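Side-chain contacts in hypothetical protein TM0894 (Thermotoga maritima, PDB 1ZTC), which is a putative metal-dependent hydrolase of the metallo-beta-lactamase superfamily, probably an endoribonuclease that cuts RNA at a two-metal site: residues 80-85 / 122-127; 35-40 / 46-51; 146-151 / 155-160; 103-108 / 130-135. One frame throughout, in Å; residues are numbered along the deposited sequence.

Contact 1. Residues 80-85 / 122-127. With NI (nickel (II) ion), chain F.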
# COMPACT_ATOMS: atom_id res chain seq x y z
N THR A 80 9.36 -5.71 -21.16
CA THR A 80 8.33 -6.68 -21.47
C THR A 80 7.19 -5.99 -22.19
O THR A 80 6.71 -6.47 -23.21
CB THR A 80 7.82 -7.41 -20.23
OG1 THR A 80 7.29 -6.49 -19.28
CG2 THR A 80 8.96 -8.21 -19.62
N HIS A 81 6.78 -4.83 -21.68
CA HIS A 81 5.77 -4.06 -22.35
C HIS A 81 5.68 -2.64 -21.81
O HIS A 81 6.27 -2.32 -20.78
CB HIS A 81 4.42 -4.76 -22.21
CG HIS A 81 3.90 -4.84 -20.81
ND1 HIS A 81 4.59 -5.43 -19.78
CD2 HIS A 81 2.71 -4.44 -20.29
CE1 HIS A 81 3.86 -5.40 -18.69
NE2 HIS A 81 2.72 -4.79 -18.98
N VAL A 82 4.88 -1.82 -22.49
CA VAL A 82 4.82 -0.40 -22.21
C VAL A 82 3.66 -0.11 -21.26
O VAL A 82 2.62 0.35 -21.68
CB VAL A 82 4.72 0.37 -23.53
CG1 VAL A 82 4.62 1.90 -23.24
CG2 VAL A 82 5.91 0.04 -24.36
N HIS A 83 3.85 -0.47 -20.00
CA HIS A 83 2.97 -0.12 -18.92
C HIS A 83 3.84 0.59 -17.92
O HIS A 83 4.98 0.16 -17.63
CB HIS A 83 2.23 -1.32 -18.28
CG HIS A 83 1.05 -1.79 -19.08
ND1 HIS A 83 0.32 -2.93 -18.76
CD2 HIS A 83 0.50 -1.33 -20.24
CE1 HIS A 83 -0.62 -3.12 -19.66
NE2 HIS A 83 -0.54 -2.17 -20.57
N LEU A 84 3.30 1.67 -17.37
CA LEU A 84 4.06 2.59 -16.55
C LEU A 84 4.79 1.96 -15.36
O LEU A 84 5.89 2.36 -15.00
CB LEU A 84 3.09 3.66 -16.01
CG LEU A 84 3.70 5.01 -15.69
CD1 LEU A 84 4.43 5.60 -16.88
CD2 LEU A 84 2.54 5.92 -15.20
N ASP A 85 4.15 0.98 -14.73
CA ASP A 85 4.73 0.30 -13.55
C ASP A 85 5.97 -0.56 -13.89
O ASP A 85 6.76 -0.94 -13.01
CB ASP A 85 3.65 -0.52 -12.82
CG ASP A 85 3.01 -1.59 -13.71
OD1 ASP A 85 2.61 -1.29 -14.87
OD2 ASP A 85 2.95 -2.74 -13.25
N LYS A 122 5.73 11.53 -21.89
CA LYS A 122 7.00 12.04 -21.39
C LYS A 122 8.02 10.92 -21.20
O LYS A 122 9.16 11.07 -21.56
CB LYS A 122 6.79 12.83 -20.11
CG LYS A 122 6.05 14.15 -20.41
CD LYS A 122 5.52 14.80 -19.11
CE LYS A 122 6.26 16.08 -18.73
NZ LYS A 122 6.57 16.96 -19.89
N VAL A 123 7.61 9.81 -20.63
CA VAL A 123 8.53 8.68 -20.44
C VAL A 123 9.04 8.17 -21.78
O VAL A 123 10.23 8.08 -22.02
CB VAL A 123 7.85 7.51 -19.69
CG1 VAL A 123 8.76 6.28 -19.64
CG2 VAL A 123 7.48 7.93 -18.29
N ILE A 124 8.11 7.88 -22.68
CA ILE A 124 8.44 7.33 -23.99
C ILE A 124 9.34 8.26 -24.78
O ILE A 124 10.27 7.81 -25.42
CB ILE A 124 7.18 7.02 -24.80
CG1 ILE A 124 6.44 5.83 -24.19
CG2 ILE A 124 7.48 6.78 -26.30
CD1 ILE A 124 4.99 5.73 -24.60
N SER A 125 9.08 9.57 -24.70
CA SER A 125 9.91 10.57 -25.36
C SER A 125 11.34 10.64 -24.86
O SER A 125 12.18 11.19 -25.54
CB SER A 125 9.30 11.96 -25.18
OG SER A 125 8.13 12.04 -25.94
N SER A 126 11.59 10.16 -23.66
CA SER A 126 12.92 10.21 -23.09
C SER A 126 13.85 9.16 -23.70
O SER A 126 15.06 9.26 -23.53
CB SER A 126 12.84 10.03 -21.56
OG SER A 126 12.65 8.67 -21.16
N TRP A 127 13.29 8.18 -24.41
CA TRP A 127 14.11 7.11 -25.00
C TRP A 127 14.74 7.61 -26.29
O TRP A 127 14.07 7.66 -27.33
CB TRP A 127 13.28 5.88 -25.33
CG TRP A 127 12.46 5.38 -24.18
CD1 TRP A 127 12.68 5.61 -22.85
CD2 TRP A 127 11.29 4.58 -24.27
NE1 TRP A 127 11.71 4.98 -22.09
CE2 TRP A 127 10.84 4.35 -22.94
CE3 TRP A 127 10.57 4.04 -25.34
CZ2 TRP A 127 9.68 3.61 -22.66
CZ3 TRP A 127 9.43 3.29 -25.07
CH2 TRP A 127 9.00 3.08 -23.74
NI NI F . 0.97 -4.74 -17.72
O HOH W 1 1.58 -3.48 -16.04
O HOH W 2 -0.82 -4.66 -16.08

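Contact 2. Residues 35-40 / 46-51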
# COMPACT_ATOMS: atom_id res chain seq x y z
N SER A 35 6.87 -3.17 -10.93
CA SER A 35 7.38 -4.42 -11.46
C SER A 35 8.67 -4.86 -10.78
O SER A 35 9.43 -4.07 -10.22
CB SER A 35 7.57 -4.35 -13.00
OG SER A 35 8.72 -3.62 -13.37
N THR A 36 8.90 -6.16 -10.87
CA THR A 36 10.21 -6.75 -10.72
C THR A 36 11.21 -6.03 -11.62
O THR A 36 10.88 -5.64 -12.76
CB THR A 36 10.11 -8.21 -11.10
OG1 THR A 36 9.23 -8.85 -10.16
CG2 THR A 36 11.48 -8.90 -11.08
N VAL A 37 12.42 -5.86 -11.12
CA VAL A 37 13.53 -5.26 -11.87
C VAL A 37 14.70 -6.26 -11.87
O VAL A 37 15.19 -6.70 -10.84
CB VAL A 37 14.02 -3.94 -11.26
CG1 VAL A 37 15.19 -3.34 -12.10
CG2 VAL A 37 12.89 -2.96 -11.15
N VAL A 38 15.10 -6.61 -13.08
CA VAL A 38 16.15 -7.59 -13.35
C VAL A 38 17.37 -6.87 -13.90
O VAL A 38 17.26 -6.02 -14.80
CB VAL A 38 15.62 -8.64 -14.38
CG1 VAL A 38 16.73 -9.44 -15.00
CG2 VAL A 38 14.61 -9.55 -13.67
N TYR A 39 18.52 -7.21 -13.34
CA TYR A 39 19.80 -6.67 -13.73
C TYR A 39 20.69 -7.81 -14.21
O TYR A 39 20.75 -8.87 -13.58
CB TYR A 39 20.44 -5.98 -12.54
CG TYR A 39 21.85 -5.46 -12.77
CD1 TYR A 39 22.07 -4.33 -13.55
CD2 TYR A 39 22.95 -6.07 -12.20
CE1 TYR A 39 23.32 -3.85 -13.75
CE2 TYR A 39 24.23 -5.57 -12.40
CZ TYR A 39 24.40 -4.45 -13.17
OH TYR A 39 25.65 -3.92 -13.39
N LEU A 40 21.36 -7.59 -15.35
CA LEU A 40 22.26 -8.58 -15.93
C LEU A 40 23.58 -7.94 -16.30
O LEU A 40 23.60 -6.83 -16.83
CB LEU A 40 21.66 -9.17 -17.20
CG LEU A 40 20.30 -9.84 -17.07
CD1 LEU A 40 19.62 -9.92 -18.42
CD2 LEU A 40 20.47 -11.24 -16.48
N ARG A 46 25.68 -3.65 -19.06
CA ARG A 46 24.94 -3.62 -17.83
C ARG A 46 23.48 -3.38 -18.21
O ARG A 46 23.09 -2.30 -18.67
CB ARG A 46 25.52 -2.55 -16.91
CG ARG A 46 26.87 -3.00 -16.34
CD ARG A 46 27.61 -1.89 -15.64
NE ARG A 46 27.96 -0.81 -16.57
CZ ARG A 46 29.00 -0.80 -17.41
NH1 ARG A 46 29.86 -1.83 -17.47
NH2 ARG A 46 29.19 0.26 -18.21
N ILE A 47 22.70 -4.44 -18.02
CA ILE A 47 21.40 -4.58 -18.66
C ILE A 47 20.30 -4.60 -17.62
O ILE A 47 20.38 -5.33 -16.61
CB ILE A 47 21.35 -5.91 -19.46
CG1 ILE A 47 22.53 -5.99 -20.44
CG2 ILE A 47 20.00 -6.06 -20.17
CD1 ILE A 47 22.87 -7.40 -20.87
N ILE A 48 19.26 -3.82 -17.87
CA ILE A 48 18.05 -3.89 -17.05
C ILE A 48 16.86 -4.36 -17.87
O ILE A 48 16.60 -3.85 -18.96
CB ILE A 48 17.74 -2.52 -16.38
CG1 ILE A 48 18.82 -2.24 -15.33
CG2 ILE A 48 16.33 -2.55 -15.73
CD1 ILE A 48 18.83 -0.85 -14.76
N ILE A 49 16.12 -5.32 -17.33
CA ILE A 49 14.83 -5.70 -17.91
C ILE A 49 13.74 -5.24 -16.97
O ILE A 49 13.70 -5.68 -15.81
CB ILE A 49 14.73 -7.21 -18.16
CG1 ILE A 49 15.87 -7.67 -19.09
CG2 ILE A 49 13.40 -7.55 -18.80
CD1 ILE A 49 15.85 -9.18 -19.40
N ASP A 50 12.87 -4.35 -17.48
CA ASP A 50 11.78 -3.71 -16.73
C ASP A 50 12.34 -2.90 -15.56
O ASP A 50 12.42 -3.41 -14.45
CB ASP A 50 10.72 -4.72 -16.28
CG ASP A 50 9.82 -5.17 -17.42
OD1 ASP A 50 10.00 -4.67 -18.55
OD2 ASP A 50 8.92 -6.01 -17.19
N PRO A 51 12.73 -1.63 -15.81
CA PRO A 51 13.33 -0.78 -14.79
C PRO A 51 12.43 -0.41 -13.61
O PRO A 51 12.93 0.04 -12.56
CB PRO A 51 13.78 0.47 -15.58
CG PRO A 51 12.86 0.51 -16.75
CD PRO A 51 12.66 -0.95 -17.12
O HOH W 3 11.96 -7.43 -14.45

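Contact 3. Residues 146-151 / 155-160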
# COMPACT_ATOMS: atom_id res chain seq x y z
N VAL A 146 14.27 -13.57 -27.18
CA VAL A 146 13.07 -12.73 -27.15
C VAL A 146 11.88 -13.46 -27.74
O VAL A 146 11.95 -13.98 -28.84
CB VAL A 146 13.28 -11.43 -27.98
CG1 VAL A 146 12.07 -10.53 -27.89
CG2 VAL A 146 14.52 -10.69 -27.51
N PHE A 147 10.77 -13.44 -27.01
CA PHE A 147 9.55 -14.08 -27.47
C PHE A 147 8.43 -13.06 -27.47
O PHE A 147 8.23 -12.35 -26.47
CB PHE A 147 9.16 -15.23 -26.53
CG PHE A 147 10.11 -16.38 -26.55
CD1 PHE A 147 10.11 -17.28 -27.61
CD2 PHE A 147 10.99 -16.58 -25.52
CE1 PHE A 147 11.00 -18.36 -27.62
CE2 PHE A 147 11.88 -17.66 -25.53
CZ PHE A 147 11.88 -18.53 -26.57
N HIS A 148 7.71 -12.99 -28.56
CA HIS A 148 6.48 -12.16 -28.63
C HIS A 148 5.35 -12.92 -27.97
O HIS A 148 4.96 -13.99 -28.42
CB HIS A 148 6.09 -11.84 -30.08
CG HIS A 148 5.05 -10.76 -30.20
ND1 HIS A 148 4.30 -10.56 -31.34
CD2 HIS A 148 4.66 -9.79 -29.33
CE1 HIS A 148 3.50 -9.53 -31.17
NE2 HIS A 148 3.69 -9.04 -29.96
N THR A 149 4.84 -12.36 -26.88
CA THR A 149 3.86 -13.04 -26.06
C THR A 149 2.67 -12.09 -25.82
O THR A 149 2.48 -11.62 -24.70
CB THR A 149 4.48 -13.51 -24.74
OG1 THR A 149 5.17 -12.42 -24.10
CG2 THR A 149 5.51 -14.61 -24.98
N PRO A 150 1.90 -11.82 -26.87
CA PRO A 150 0.87 -10.75 -26.81
C PRO A 150 -0.44 -11.14 -26.09
O PRO A 150 -1.50 -10.95 -26.61
CB PRO A 150 0.63 -10.42 -28.29
CG PRO A 150 0.89 -11.74 -28.99
CD PRO A 150 1.96 -12.45 -28.20
N TRP A 151 -0.34 -11.71 -24.90
CA TRP A 151 -1.53 -12.17 -24.16
C TRP A 151 -1.61 -11.34 -22.90
O TRP A 151 -1.61 -11.83 -21.75
CB TRP A 151 -1.41 -13.67 -23.87
CG TRP A 151 -0.98 -14.39 -25.13
CD1 TRP A 151 -1.64 -14.39 -26.33
CD2 TRP A 151 0.22 -15.13 -25.33
NE1 TRP A 151 -0.94 -15.11 -27.24
CE2 TRP A 151 0.21 -15.57 -26.66
CE3 TRP A 151 1.29 -15.48 -24.51
CZ2 TRP A 151 1.24 -16.35 -27.20
CZ3 TRP A 151 2.32 -16.25 -25.03
CH2 TRP A 151 2.29 -16.66 -26.37
N GLU A 155 2.19 -5.48 -27.60
CA GLU A 155 3.65 -5.36 -27.70
C GLU A 155 4.42 -6.24 -26.71
O GLU A 155 5.64 -6.14 -26.57
CB GLU A 155 4.08 -3.90 -27.53
CG GLU A 155 4.15 -3.35 -26.09
CD GLU A 155 2.80 -2.95 -25.50
OE1 GLU A 155 1.74 -3.16 -26.16
OE2 GLU A 155 2.82 -2.39 -24.39
N HIS A 156 3.69 -7.12 -26.03
CA HIS A 156 4.25 -7.81 -24.89
C HIS A 156 5.30 -8.85 -25.29
O HIS A 156 5.09 -9.68 -26.20
CB HIS A 156 3.14 -8.44 -24.04
CG HIS A 156 3.64 -8.96 -22.72
ND1 HIS A 156 4.30 -10.17 -22.60
CD2 HIS A 156 3.65 -8.39 -21.49
CE1 HIS A 156 4.67 -10.33 -21.33
NE2 HIS A 156 4.29 -9.26 -20.64
N LEU A 157 6.40 -8.83 -24.55
CA LEU A 157 7.53 -9.73 -24.74
C LEU A 157 7.87 -10.46 -23.46
O LEU A 157 7.74 -9.91 -22.35
CB LEU A 157 8.78 -8.94 -25.14
CG LEU A 157 8.74 -8.13 -26.44
CD1 LEU A 157 10.00 -7.27 -26.51
CD2 LEU A 157 8.59 -9.00 -27.67
N SER A 158 8.36 -11.69 -23.64
CA SER A 158 8.98 -12.47 -22.58
C SER A 158 10.43 -12.75 -23.01
O SER A 158 10.75 -12.80 -24.21
CB SER A 158 8.19 -13.76 -22.28
OG SER A 158 6.82 -13.49 -21.98
N PHE A 159 11.31 -12.92 -22.02
CA PHE A 159 12.73 -13.10 -22.26
C PHE A 159 13.28 -14.34 -21.54
O PHE A 159 13.10 -14.51 -20.34
CB PHE A 159 13.52 -11.89 -21.77
CG PHE A 159 13.07 -10.60 -22.35
CD1 PHE A 159 13.47 -10.22 -23.63
CD2 PHE A 159 12.23 -9.75 -21.63
CE1 PHE A 159 13.05 -9.01 -24.19
CE2 PHE A 159 11.81 -8.55 -22.18
CZ PHE A 159 12.22 -8.17 -23.46
N LEU A 160 13.96 -15.19 -22.30
CA LEU A 160 14.60 -16.37 -21.76
C LEU A 160 16.10 -16.12 -21.69
O LEU A 160 16.73 -15.78 -22.71
CB LEU A 160 14.30 -17.57 -22.67
CG LEU A 160 14.79 -18.95 -22.20
CD1 LEU A 160 14.01 -19.43 -20.97
CD2 LEU A 160 14.64 -19.94 -23.33

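Contact 4. Residues 103-108 / 130-135. With PO4 (phosphate ion), chain G.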
# COMPACT_ATOMS: atom_id res chain seq x y z
N VAL A 103 5.38 -2.95 -32.26
CA VAL A 103 3.96 -2.65 -32.36
C VAL A 103 3.49 -1.66 -31.27
O VAL A 103 2.37 -1.17 -31.32
CB VAL A 103 3.15 -4.00 -32.45
CG1 VAL A 103 3.01 -4.64 -31.13
CG2 VAL A 103 1.80 -3.81 -33.06
N TYR A 104 4.37 -1.28 -30.35
CA TYR A 104 4.07 -0.23 -29.38
C TYR A 104 3.79 1.09 -30.09
O TYR A 104 2.97 1.88 -29.64
CB TYR A 104 5.18 -0.08 -28.32
CG TYR A 104 6.17 1.04 -28.54
CD1 TYR A 104 7.29 0.84 -29.33
CD2 TYR A 104 5.98 2.29 -27.97
CE1 TYR A 104 8.20 1.88 -29.55
CE2 TYR A 104 6.89 3.33 -28.18
CZ TYR A 104 8.00 3.12 -28.96
OH TYR A 104 8.91 4.15 -29.17
N LYS A 105 4.49 1.31 -31.20
CA LYS A 105 4.28 2.53 -32.00
C LYS A 105 2.87 2.67 -32.58
O LYS A 105 2.50 3.76 -33.00
CB LYS A 105 5.31 2.60 -33.12
CG LYS A 105 6.68 2.96 -32.61
CD LYS A 105 7.68 3.20 -33.74
CE LYS A 105 8.63 4.37 -33.40
NZ LYS A 105 9.49 4.12 -32.19
N THR A 106 2.08 1.60 -32.60
CA THR A 106 0.72 1.64 -33.12
C THR A 106 -0.31 2.04 -32.08
O THR A 106 -1.48 2.17 -32.41
CB THR A 106 0.28 0.29 -33.75
OG1 THR A 106 0.05 -0.71 -32.75
CG2 THR A 106 1.33 -0.21 -34.73
N LYS A 107 0.11 2.19 -30.82
CA LYS A 107 -0.78 2.64 -29.75
C LYS A 107 -0.75 4.15 -29.59
O LYS A 107 0.29 4.78 -29.69
CB LYS A 107 -0.41 2.00 -28.41
CG LYS A 107 -0.79 0.58 -28.28
CD LYS A 107 -0.96 0.18 -26.81
CE LYS A 107 -0.51 -1.26 -26.63
NZ LYS A 107 -1.04 -1.93 -25.42
N ASN A 108 -1.92 4.72 -29.35
CA ASN A 108 -2.07 6.13 -29.08
C ASN A 108 -2.09 6.31 -27.57
O ASN A 108 -3.13 6.16 -26.93
CB ASN A 108 -3.39 6.56 -29.73
CG ASN A 108 -3.67 8.03 -29.57
OD1 ASN A 108 -2.96 8.75 -28.88
ND2 ASN A 108 -4.71 8.48 -30.20
N VAL A 130 16.51 3.64 -29.49
CA VAL A 130 15.54 2.57 -29.37
C VAL A 130 15.77 1.50 -30.43
O VAL A 130 15.93 1.82 -31.61
CB VAL A 130 14.11 3.14 -29.52
CG1 VAL A 130 13.09 2.03 -29.38
CG2 VAL A 130 13.86 4.24 -28.47
N VAL A 131 15.81 0.25 -30.00
CA VAL A 131 15.83 -0.88 -30.92
C VAL A 131 14.45 -1.51 -30.92
O VAL A 131 13.94 -1.87 -29.86
CB VAL A 131 16.88 -1.91 -30.48
CG1 VAL A 131 16.76 -3.22 -31.30
CG2 VAL A 131 18.27 -1.30 -30.69
N LEU A 132 13.85 -1.61 -32.10
CA LEU A 132 12.52 -2.20 -32.24
C LEU A 132 12.63 -3.70 -32.47
O LEU A 132 13.33 -4.13 -33.37
CB LEU A 132 11.75 -1.52 -33.39
CG LEU A 132 11.60 -0.01 -33.19
CD1 LEU A 132 10.99 0.60 -34.43
CD2 LEU A 132 10.79 0.37 -31.97
N LEU A 133 11.96 -4.48 -31.64
CA LEU A 133 11.99 -5.94 -31.73
C LEU A 133 10.71 -6.48 -32.36
O LEU A 133 9.65 -5.79 -32.38
CB LEU A 133 12.17 -6.54 -30.33
CG LEU A 133 13.45 -6.12 -29.60
CD1 LEU A 133 13.42 -6.64 -28.17
CD2 LEU A 133 14.71 -6.61 -30.36
N LYS A 134 10.82 -7.68 -32.93
CA LYS A 134 9.67 -8.38 -33.54
C LYS A 134 9.30 -9.66 -32.79
O LYS A 134 8.18 -10.15 -32.93
CB LYS A 134 10.00 -8.73 -34.98
CG LYS A 134 10.31 -7.53 -35.84
CD LYS A 134 10.39 -7.93 -37.33
CE LYS A 134 10.46 -6.72 -38.31
NZ LYS A 134 9.11 -6.33 -38.89
N GLY A 135 10.23 -10.19 -32.00
CA GLY A 135 10.12 -11.53 -31.45
C GLY A 135 11.04 -12.50 -32.19
O GLY A 135 11.30 -12.34 -33.36
P PO4 G . -3.77 -3.90 -26.36
O1 PO4 G . -4.56 -3.64 -27.60
O2 PO4 G . -3.96 -2.78 -25.39
O3 PO4 G . -2.30 -3.86 -26.67
O4 PO4 G . -4.17 -5.24 -25.81

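Contact 1. Residues 80-85 / 122-127
Val82 meets two residues of the 122-127 segment at once, one with each methyl. Its CG1, anti to the backbone N (chi1 179°), lies 4.1 Å from Ile124 CD1, the two side chains crossing at about a right angle. CG2 approaches the rim of the Trp127 indole, near the ring plane, 4.4 Å from CH2. A third touch, Leu84 CD1 to Val123 CG2 at 4.1 Å, completes a wholly apolar seam with Val82, Leu84 and Val123 buried; branched aliphatic residues suit it, asking for no polar partner. The indole is kept in place by a hydrogen bond from NE1 to Ser90 and by stacking on Phe98. Residues 81-86 spell the HxHxDH motif of the metallo-beta-lactamase fold. An inverse gamma turn centred on Val82 leaves His81 and His83, the N-cap of helix 84-87, facing nickel. On that side His83 and Asp85 are partly exposed and the metal holds two waters, besides His81 NE2 and His83 ND1 (2.2 Å each), His152 and Asp174. Water 1 donates to Asp85 OD1 at 2.7 Å. At the other nitrogen of the His81 ring, ND1 donates to Thr80 OG1 (2.9 Å), which, with the metal bond, fixes the ring's rotation.

Contact 2. Residues 35-40 / 46-51
Tyr39 and Arg46 lie side by side and point the same way, the phenol following the aliphatic part of the arginine until Tyr39 OH stands 3.3 Å from Arg46 CG. With chi1 at 175°, the tyrosine CG is anti to the backbone N, which swings the ring over toward the partner strand; its hydroxyl is hydrogen-bonded to Glu41. Arg46 bends at chi3 (-63°). A long side chain thus serves twice, its methylenes against the phenol while its guanidinium is led away from the hairpin partner, NE bonding to Asp73 O. On the same face Ile48, in one of its two conformers, divides its branches: CG2, anti to the backbone N, packs against Val37 CG1 at 3.9 Å, and CG1, beside that N, comes to the edge of the Tyr39 ring. Val37, Tyr39 and Ile48 pack against helix 57-67 (Leu60, Leu67 and Phe64). The other face carries Val38, Leu40, Ile47 and Ile49. Here Leu40 and Ile47 sit directly opposite, CB to CB at 4.0 Å, and Leu40 CD1 reaches diagonally to Ile49 CD1, also at 4.0 Å. Beta-branched valine and isoleucine suit both extended strands. The two strands pair through four backbone hydrogen bonds. Past the last pair, water 3 donates to Ile49 O and, weakly, to Thr36 O. Asp50 then turns off with positive phi (60°), its OD2 bonded to His86 and Thr80. This is an antiparallel beta hairpin within the six-stranded sheet of the metallo-beta-lactamase fold, with its open end leading toward the metal site.

Contact 3. Residues 146-151 / 155-160
Thr149 and His156 meet where a beta hairpin of the metallo-beta-lactamase fold opens into the loop that carries the nickel ligand His152. The strands are antiparallel and held by backbone bonds: Phe147 N to Ser158 O and Ser158 N to Phe147 O are both 2.9 Å. Thr149 N continues the pattern to His156 O. Apolar contacts occupy both faces. On one, Val146 divides its methyls, CG1 lying 3.8 Å from Leu157 CD2 and CG2 coming to the edge of the Phe159 ring, 4.0 Å from CE1. A forked valine fits because it can serve two neighbours on the partner strand. On the other, the rim of the Phe147 ring receives Leu160 CB at 3.7 Å from CE2, while helix 192-201 adds Phe197, edge-to-face with Phe147. Among polar side chains, His148 turns its ring edge to the partner backbone, CD2 being 3.2 Å from His156 O; its NE2 is hydrogen-bonded to the carbonyl of Arg154. His156 NE2 accepts from the backbone N of Asp174, a nickel ligand. A threonine hydroxyl, able both to give and to accept, suits the place between His156 and Ser158. Set between its backbone N and carbonyl carbon (chi1 52°), Thr149 OG1 lies in the imidazole plane, hydrogen-bonded to His156 ND1 at 2.8 Å, and 2.9 Å from Ser158 OG, which also bonds to the carbonyl of Thr172.

Contact 4. Residues 103-108 / 130-135
Leu132 and Tyr104 touch where strand 130-133, the outermost strand at its end of the six-stranded sheet in the metallo-beta-lactamase fold, passes a 3-10 turn at residues 103-106. The leucine can be traced outward. Its CB points toward the turn. CG stands anti to the carbonyl carbon (chi1 -58°), and the branches separate beyond it. CD2 is the atom that makes the contact: it lies 3.9 Å from Tyr104 CE1, at the ring edge and in its plane, and 4.0 Å from Lys105 NZ. A leucine suits the place because its branched apolar end sets a methyl against the aromatic edge without needing a polar partner, the two side chains crossing at about a right angle.

Lys105 closes over the same tyrosine. Its CG rides 3.6 Å above one face of the ring, offset toward the rim, and bends at chi3 and chi4 bring NZ round to donate to Tyr104 OH at 3.1 Å. A long flexible residue is apt here, since its CG lies over the ring face while the rest of the chain curves round, and its ammonium, at the exposed end of the residue, meets the hydroxyl. The turn is fastened by Thr106, whose OG1 and N both donate to Val103 O. Lys107 leaves in another direction, forming a salt bridge with Glu155 and binding a phosphate ion, probably from the crystallisation liquor, that also bonds to the backbone N of Arg154 and to Lys187 NZ of a neighbouring subunit. Its ammonium NZ gives phosphate O3 a 2.6 Å hydrogen bond.

The other three contacts all touch contact 1. From contact 2, Asp50 OD2 meets Thr80 OG1 at 2.7 Å, so it stands behind the hydroxyl that accepts from a metal-binding imidazole; the Ser35 side chain is about 5 Å from a nickel. Contact 3 reaches the same loop through its backbone, Leu157 N lying 2.7 Å from Thr80 O, and through Glu155 OE2, 2.9 Å from Val82 N. Glu155 OE1 forms a salt bridge of 3.1 Å with Lys107 NZ, tying contact 3 to contact 4. The Tyr104 side chain of contact 4, about 12 Å from a nickel, packs on Val82, Ile124 and Trp127. Contacts 2 and 4 reach the same sheet without touching, their centres about 19 Å apart.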